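Local coordinates for protein thiamine pyrophosphokinase (Bacillus subtilis, PDB 3LM8) that catalyses the ATP-dependent pyrophosphorylation of thiamine to thiamine diphosphate, releasing AMP, and takes part in thiamine salvage, at residues I4-G9 against I29-G34; F172-N177 against I189-I194. The protein carries 1 engineered substitution. All coordinates share one frame; numbering follows the deposited sequence.

The two contacts follow one another along the chain, interaction 1 closing before interaction 2 opens, and they sit on opposite sides of the chain's centre. Their own centres are about 33 Å apart and their nearest atoms about 22 Å, so neither touches the other. Interaction 1 pairs strands 3-7 and 26-31 inside the parallel part of the nine-stranded sheet. Interaction 2 joins the turn that leads into strand 176-181 to the loop before strand 197-202 and packs on strand 154-159, the outermost strand at the far end of that larger sheet. The first belongs to the catalytic half, near bound magnesium, the second to the thiamine pocket; as in related enzymes, a complete active site probably needs two subunits.

Interaction 1 (I4-G9 against I29-G34); sequences INIVAG and IGVDKG
Ile6 and Ile29 run side by side on the same face of the sheet, their side chains pointing the same way. Ile29 holds CG1 between its backbone N and carbonyl carbon (chi1 52°), which swings its CD1 over to lie beside Ile6, with CD1 of Ile29 3.7 Å from CD1 of Ile6. The CG2 branch of Ile6 meets CG2 of Val31 at 3.8 Å, the two side chains slanting across one another. Helix 81-92 packs against Ile4 and Val31. On the reverse face, Val7 puts CG1 3.7 Å from Gly34 O, with helix 33-41 covering it.

Between these faces the backbones pair as parallel strands of a Rossmann-like sheet: Ile29 N hydrogen-bonds to Asn5 O (3.0 Å), Val7 N to Ile29 O (3.2 Å) and Val31 N to Val7 O (3.0 Å). Ile6 turns its own backbone polar groups to Gln98 and Phe100 on the neighbouring strand. Past the strand ends Gly9 and Gly34 come together, their CA atoms 4.0 Å apart; a beta carbon on Gly34 would run into Val7 O. Asp32 OD2 touches Gly9 CA at 3.5 Å, and the Asp32 side chain lies about 6 Å from a bound magnesium ion, consistent with this end of the strands facing the metal site.

The chemistry is thus split: apolar branches pack on both faces, and three inter-strand N-H...O bonds satisfy buried backbone groups between them.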
loop_
_atom_site.group_PDB
_atom_site.type_symbol
_atom_site.label_atom_id
_atom_site.label_comp_id
_atom_site.label_asym_id
_atom_site.label_seq_id
_atom_site.Cartn_x
_atom_site.Cartn_y
_atom_site.Cartn_z
ATOM N N ILE A 4 8.753 -6.340 -3.681
ATOM C CA ILE A 4 8.653 -5.390 -4.774
ATOM C C ILE A 4 8.041 -4.102 -4.227
ATOM O O ILE A 4 7.013 -4.143 -3.550
ATOM C CB ILE A 4 7.804 -5.940 -5.922
ATOM C CG1 ILE A 4 8.469 -7.190 -6.478
ATOM C CG2 ILE A 4 7.688 -4.896 -7.049
ATOM C CD1 ILE A 4 7.737 -7.788 -7.645
ATOM N N ASN A 5 8.706 -2.972 -4.477
ATOM C CA ASN A 5 8.207 -1.675 -4.024
ATOM C C ASN A 5 7.894 -0.805 -5.225
ATOM O O ASN A 5 8.750 -0.589 -6.095
ATOM C CB ASN A 5 9.225 -0.930 -3.167
ATOM C CG ASN A 5 9.497 -1.608 -1.863
ATOM O OD1 ASN A 5 8.838 -2.586 -1.501
ATOM N ND2 ASN A 5 10.478 -1.094 -1.138
ATOM N N ILE A 6 6.667 -0.293 -5.246
ATOM C CA ILE A 6 6.183 0.555 -6.320
ATOM C C ILE A 6 5.947 1.953 -5.774
ATOM O O ILE A 6 5.295 2.124 -4.734
ATOM C CB ILE A 6 4.843 0.043 -6.846
ATOM C CG1 ILE A 6 4.930 -1.456 -7.146
ATOM C CG2 ILE A 6 4.435 0.844 -8.050
ATOM C CD1 ILE A 6 3.599 -2.091 -7.553
ATOM N N VAL A 7 6.466 2.956 -6.471
ATOM C CA VAL A 7 6.274 4.341 -6.054
ATOM C C VAL A 7 5.429 5.051 -7.112
ATOM O O VAL A 7 5.909 5.363 -8.201
ATOM C CB VAL A 7 7.632 5.059 -5.882
ATOM C CG1 VAL A 7 7.429 6.537 -5.526
ATOM C CG2 VAL A 7 8.424 4.362 -4.796
ATOM N N ALA A 8 4.155 5.272 -6.787
ATOM C CA ALA A 8 3.227 5.942 -7.691
ATOM C C ALA A 8 3.559 7.424 -7.694
ATOM O O ALA A 8 4.365 7.870 -6.885
ATOM C CB ALA A 8 1.791 5.720 -7.234
ATOM N N GLY A 9 2.914 8.189 -8.570
ATOM C CA GLY A 9 3.221 9.606 -8.678
ATOM C C GLY A 9 2.463 10.611 -7.840
ATOM O O GLY A 9 2.089 11.672 -8.348
ATOM N N ILE A 29 10.207 -0.166 -8.725
ATOM C CA ILE A 29 9.638 0.204 -10.011
ATOM C C ILE A 29 8.961 1.544 -9.809
ATOM O O ILE A 29 8.386 1.791 -8.750
ATOM C CB ILE A 29 8.597 -0.822 -10.526
ATOM C CG1 ILE A 29 7.542 -1.090 -9.459
ATOM C CG2 ILE A 29 9.288 -2.104 -10.929
ATOM C CD1 ILE A 29 6.409 -1.975 -9.948
ATOM N N GLY A 30 9.059 2.409 -10.815
ATOM C CA GLY A 30 8.454 3.722 -10.732
ATOM C C GLY A 30 7.233 3.848 -11.615
ATOM O O GLY A 30 7.190 3.300 -12.718
ATOM N N VAL A 31 6.236 4.573 -11.119
ATOM C CA VAL A 31 4.984 4.791 -11.837
ATOM C C VAL A 31 4.741 6.290 -11.865
ATOM O O VAL A 31 4.732 6.935 -10.827
ATOM C CB VAL A 31 3.793 4.070 -11.117
ATOM C CG1 VAL A 31 2.467 4.633 -11.584
ATOM C CG2 VAL A 31 3.848 2.557 -11.381
ATOM N N ASP A 32 4.565 6.846 -13.056
ATOM C CA ASP A 32 4.324 8.278 -13.199
ATOM C C ASP A 32 5.443 9.061 -12.532
ATOM O O ASP A 32 6.573 8.594 -12.489
ATOM C CB ASP A 32 2.981 8.645 -12.564
ATOM C CG ASP A 32 2.593 10.101 -12.804
ATOM O OD1 ASP A 32 2.640 10.548 -13.976
ATOM O OD2 ASP A 32 2.234 10.793 -11.822
ATOM N N LYS A 33 5.120 10.249 -12.015
ATOM C CA LYS A 33 6.093 11.108 -11.330
ATOM C C LYS A 33 6.913 10.283 -10.343
ATOM O O LYS A 33 8.044 10.642 -9.992
ATOM C CB LYS A 33 5.371 12.218 -10.567
ATOM C CG LYS A 33 4.878 13.357 -11.425
ATOM C CD LYS A 33 5.986 14.376 -11.645
ATOM C CE LYS A 33 6.373 15.063 -10.342
ATOM N NZ LYS A 33 7.568 15.937 -10.492
ATOM N N GLY A 34 6.325 9.168 -9.911
ATOM C CA GLY A 34 6.970 8.288 -8.960
ATOM C C GLY A 34 8.377 7.893 -9.333
ATOM O O GLY A 34 9.255 7.869 -8.471
#

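Interaction 2 (F172-N177 against I189-I194); sequences FKYPLN and ISNELI. With VIB (3-(4-amino-2-methyl-pyrimidin-5-ylmethyl)-5-(2-hydroxy-ethyl)-4-methyl-thiazol-3-ium), chain E.
Tyr174 and Asn191 pass one another head to tail, the amide end of Asn191 coming near the edge of the tyrosine ring, with the two planes 64° apart. From there the tyrosine can be followed outward over the bound thiamine. Tyr174 CB lies 3.5 Å from C2A of thiamine, and Tyr174 CG sits 3.4 Å from its C5A. Tyr174 CD1 meets the amino-bearing carbon C4A of thiamine at 3.5 Å, while CD2, CE1, CE2 and CZ all gather round the bridging methylene C7A, which lies over the centre of one ring face. At the tip, Tyr174 OH ends 4.1 Å from the thiazolium methyl CM4 of thiamine. With CG beside the backbone N (chi1 -66°), the ring is laid against the ligand's bend. With an alanine at Tyr174 the ring over C7A and the pyrimidine is gone, and thiamine is likely to shift more freely in its pocket.

This is the vitamin B1 binding domain: 172-177 leads into strand 176-181 of the antiparallel sheet, 189-194 precedes strand 197-202, and a single backbone bridge, Phe172 with Leu193, ties them. Ile189 O stands 3.2 Å from N3 of thiamine, where its partial charge would probably favour the thiazolium cation. At the bridge, Leu193 CD1 lies over the centre of the Phe172 ring in a CH-pi contact. Lys173 N hydrogen-bonds to Glu192 O at 2.8 Å, and the extended Lys173 side chain runs alongside Glu192 to a long salt bridge, Lys173 NZ to Glu192 OE2 3.7 Å, while OE1 of that carboxylate pairs with Arg153.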
loop_
_atom_site.group_PDB
_atom_site.type_symbol
_atom_site.label_atom_id
_atom_site.label_comp_id
_atom_site.label_asym_id
_atom_site.label_seq_id
_atom_site.Cartn_x
_atom_site.Cartn_y
_atom_site.Cartn_z
ATOM N N PHE A 172 -5.759 -5.773 22.216
ATOM C CA PHE A 172 -6.222 -4.444 21.852
ATOM C C PHE A 172 -6.895 -3.700 23.005
ATOM O O PHE A 172 -7.501 -4.305 23.893
ATOM C CB PHE A 172 -7.195 -4.538 20.663
ATOM C CG PHE A 172 -6.561 -5.024 19.391
ATOM C CD1 PHE A 172 -6.456 -4.189 18.288
ATOM C CD2 PHE A 172 -6.068 -6.321 19.296
ATOM C CE1 PHE A 172 -5.870 -4.637 17.104
ATOM C CE2 PHE A 172 -5.478 -6.780 18.115
ATOM C CZ PHE A 172 -5.380 -5.936 17.021
ATOM N N LYS A 173 -6.780 -2.376 22.975
ATOM C CA LYS A 173 -7.391 -1.537 23.989
ATOM C C LYS A 173 -8.889 -1.806 23.992
ATOM O O LYS A 173 -9.513 -1.841 25.044
ATOM C CB LYS A 173 -7.115 -0.070 23.659
ATOM C CG LYS A 173 -7.758 0.961 24.573
ATOM C CD LYS A 173 -7.114 2.315 24.288
ATOM C CE LYS A 173 -7.685 3.447 25.103
ATOM N NZ LYS A 173 -6.865 4.672 24.870
ATOM N N TYR A 174 -9.452 -2.014 22.801
ATOM C CA TYR A 174 -10.883 -2.272 22.635
ATOM C C TYR A 174 -11.151 -3.686 22.118
ATOM O O TYR A 174 -11.359 -3.892 20.929
ATOM C CB TYR A 174 -11.485 -1.241 21.667
ATOM C CG TYR A 174 -11.463 0.184 22.188
ATOM C CD1 TYR A 174 -12.459 0.650 23.053
ATOM C CD2 TYR A 174 -10.443 1.069 21.816
ATOM C CE1 TYR A 174 -12.446 1.962 23.533
ATOM C CE2 TYR A 174 -10.417 2.379 22.288
ATOM C CZ TYR A 174 -11.423 2.821 23.146
ATOM O OH TYR A 174 -11.403 4.117 23.609
ATOM N N PRO A 175 -11.164 -4.676 23.019
ATOM C CA PRO A 175 -11.403 -6.082 22.675
ATOM C C PRO A 175 -12.719 -6.341 21.946
ATOM O O PRO A 175 -13.635 -5.515 21.964
ATOM C CB PRO A 175 -11.355 -6.782 24.031
ATOM C CG PRO A 175 -10.396 -5.937 24.799
ATOM C CD PRO A 175 -10.875 -4.543 24.453
ATOM N N LEU A 176 -12.793 -7.516 21.327
ATOM C CA LEU A 176 -13.956 -7.956 20.563
ATOM C C LEU A 176 -13.934 -9.482 20.523
ATOM O O LEU A 176 -12.894 -10.076 20.235
ATOM C CB LEU A 176 -13.853 -7.402 19.136
ATOM C CG LEU A 176 -14.996 -6.601 18.512
ATOM C CD1 LEU A 176 -15.456 -5.500 19.459
ATOM C CD2 LEU A 176 -14.523 -6.031 17.182
ATOM N N ASN A 177 -15.066 -10.123 20.804
ATOM C CA ASN A 177 -15.118 -11.594 20.782
ATOM C C ASN A 177 -16.205 -12.119 19.845
ATOM O O ASN A 177 -17.395 -11.939 20.110
ATOM C CB ASN A 177 -15.336 -12.138 22.205
ATOM C CG ASN A 177 -15.360 -13.665 22.260
ATOM O OD1 ASN A 177 -14.547 -14.344 21.624
ATOM N ND2 ASN A 177 -16.287 -14.211 23.038
ATOM N N ILE A 189 -12.682 1.529 14.380
ATOM C CA ILE A 189 -11.697 2.531 14.003
ATOM C C ILE A 189 -11.090 3.088 15.275
ATOM O O ILE A 189 -11.745 3.144 16.314
ATOM C CB ILE A 189 -12.341 3.693 13.217
ATOM C CG1 ILE A 189 -12.792 3.196 11.848
ATOM C CG2 ILE A 189 -11.363 4.857 13.086
ATOM C CD1 ILE A 189 -13.455 4.254 11.010
ATOM N N SER A 190 -9.827 3.482 15.185
ATOM C CA SER A 190 -9.115 4.051 16.317
ATOM C C SER A 190 -8.907 3.092 17.492
ATOM O O SER A 190 -9.225 3.419 18.639
ATOM C CB SER A 190 -9.829 5.319 16.797
ATOM O OG SER A 190 -9.418 6.443 16.042
ATOM N N ASN A 191 -8.379 1.907 17.201
ATOM C CA ASN A 191 -8.097 0.936 18.252
ATOM C C ASN A 191 -6.607 1.085 18.541
ATOM O O ASN A 191 -5.904 1.833 17.864
ATOM C CB ASN A 191 -8.411 -0.490 17.781
ATOM C CG ASN A 191 -8.804 -1.414 18.926
ATOM O OD1 ASN A 191 -9.557 -2.377 18.734
ATOM N ND2 ASN A 191 -8.295 -1.130 20.121
ATOM N N GLU A 192 -6.129 0.381 19.551
ATOM C CA GLU A 192 -4.724 0.441 19.919
ATOM C C GLU A 192 -4.311 -0.913 20.453
ATOM O O GLU A 192 -5.155 -1.727 20.835
ATOM C CB GLU A 192 -4.501 1.496 21.005
ATOM C CG GLU A 192 -4.460 2.939 20.509
ATOM C CD GLU A 192 -4.455 3.945 21.653
ATOM O OE1 GLU A 192 -3.735 3.721 22.652
ATOM O OE2 GLU A 192 -5.166 4.966 21.548
ATOM N N LEU A 193 -3.008 -1.160 20.472
ATOM C CA LEU A 193 -2.500 -2.418 21.002
ATOM C C LEU A 193 -2.096 -2.154 22.463
ATOM O O LEU A 193 -1.459 -1.139 22.754
ATOM C CB LEU A 193 -1.285 -2.857 20.178
ATOM C CG LEU A 193 -1.320 -4.201 19.431
ATOM C CD1 LEU A 193 -2.690 -4.462 18.791
ATOM C CD2 LEU A 193 -0.208 -4.184 18.377
ATOM N N ILE A 194 -2.487 -3.028 23.387
ATOM C CA ILE A 194 -2.091 -2.816 24.779
ATOM C C ILE A 194 -0.981 -3.779 25.173
ATOM O O ILE A 194 -0.420 -3.698 26.263
ATOM C CB ILE A 194 -3.277 -2.975 25.767
ATOM C CG1 ILE A 194 -3.815 -4.405 25.731
ATOM C CG2 ILE A 194 -4.362 -1.956 25.438
ATOM C CD1 ILE A 194 -4.885 -4.673 26.769
HETATM C CM2 VIB E . -13.838 -2.508 18.459
HETATM N N4A VIB E . -15.023 1.539 20.750
HETATM C CM4 VIB E . -11.467 5.611 19.746
HETATM O O1 VIB E . -14.247 8.288 19.553
HETATM C C7 VIB E . -14.062 8.444 18.143
HETATM C C6 VIB E . -12.963 7.491 17.671
HETATM C C2 VIB E . -14.320 3.733 18.291
HETATM S S1 VIB E . -14.709 5.199 17.426
HETATM C C5 VIB E . -13.324 6.054 18.048
HETATM C C4 VIB E . -12.687 5.184 18.926
HETATM N N3 VIB E . -13.233 3.969 19.028
HETATM C C7A VIB E . -12.649 2.955 19.918
HETATM C C4A VIB E . -14.175 0.888 19.958
HETATM N N3A VIB E . -14.407 -0.388 19.619
HETATM C C2A VIB E . -13.555 -1.049 18.821
HETATM N N1A VIB E . -12.458 -0.440 18.350
HETATM C C6A VIB E . -12.189 0.817 18.660
HETATM C C5A VIB E . -13.041 1.539 19.487
#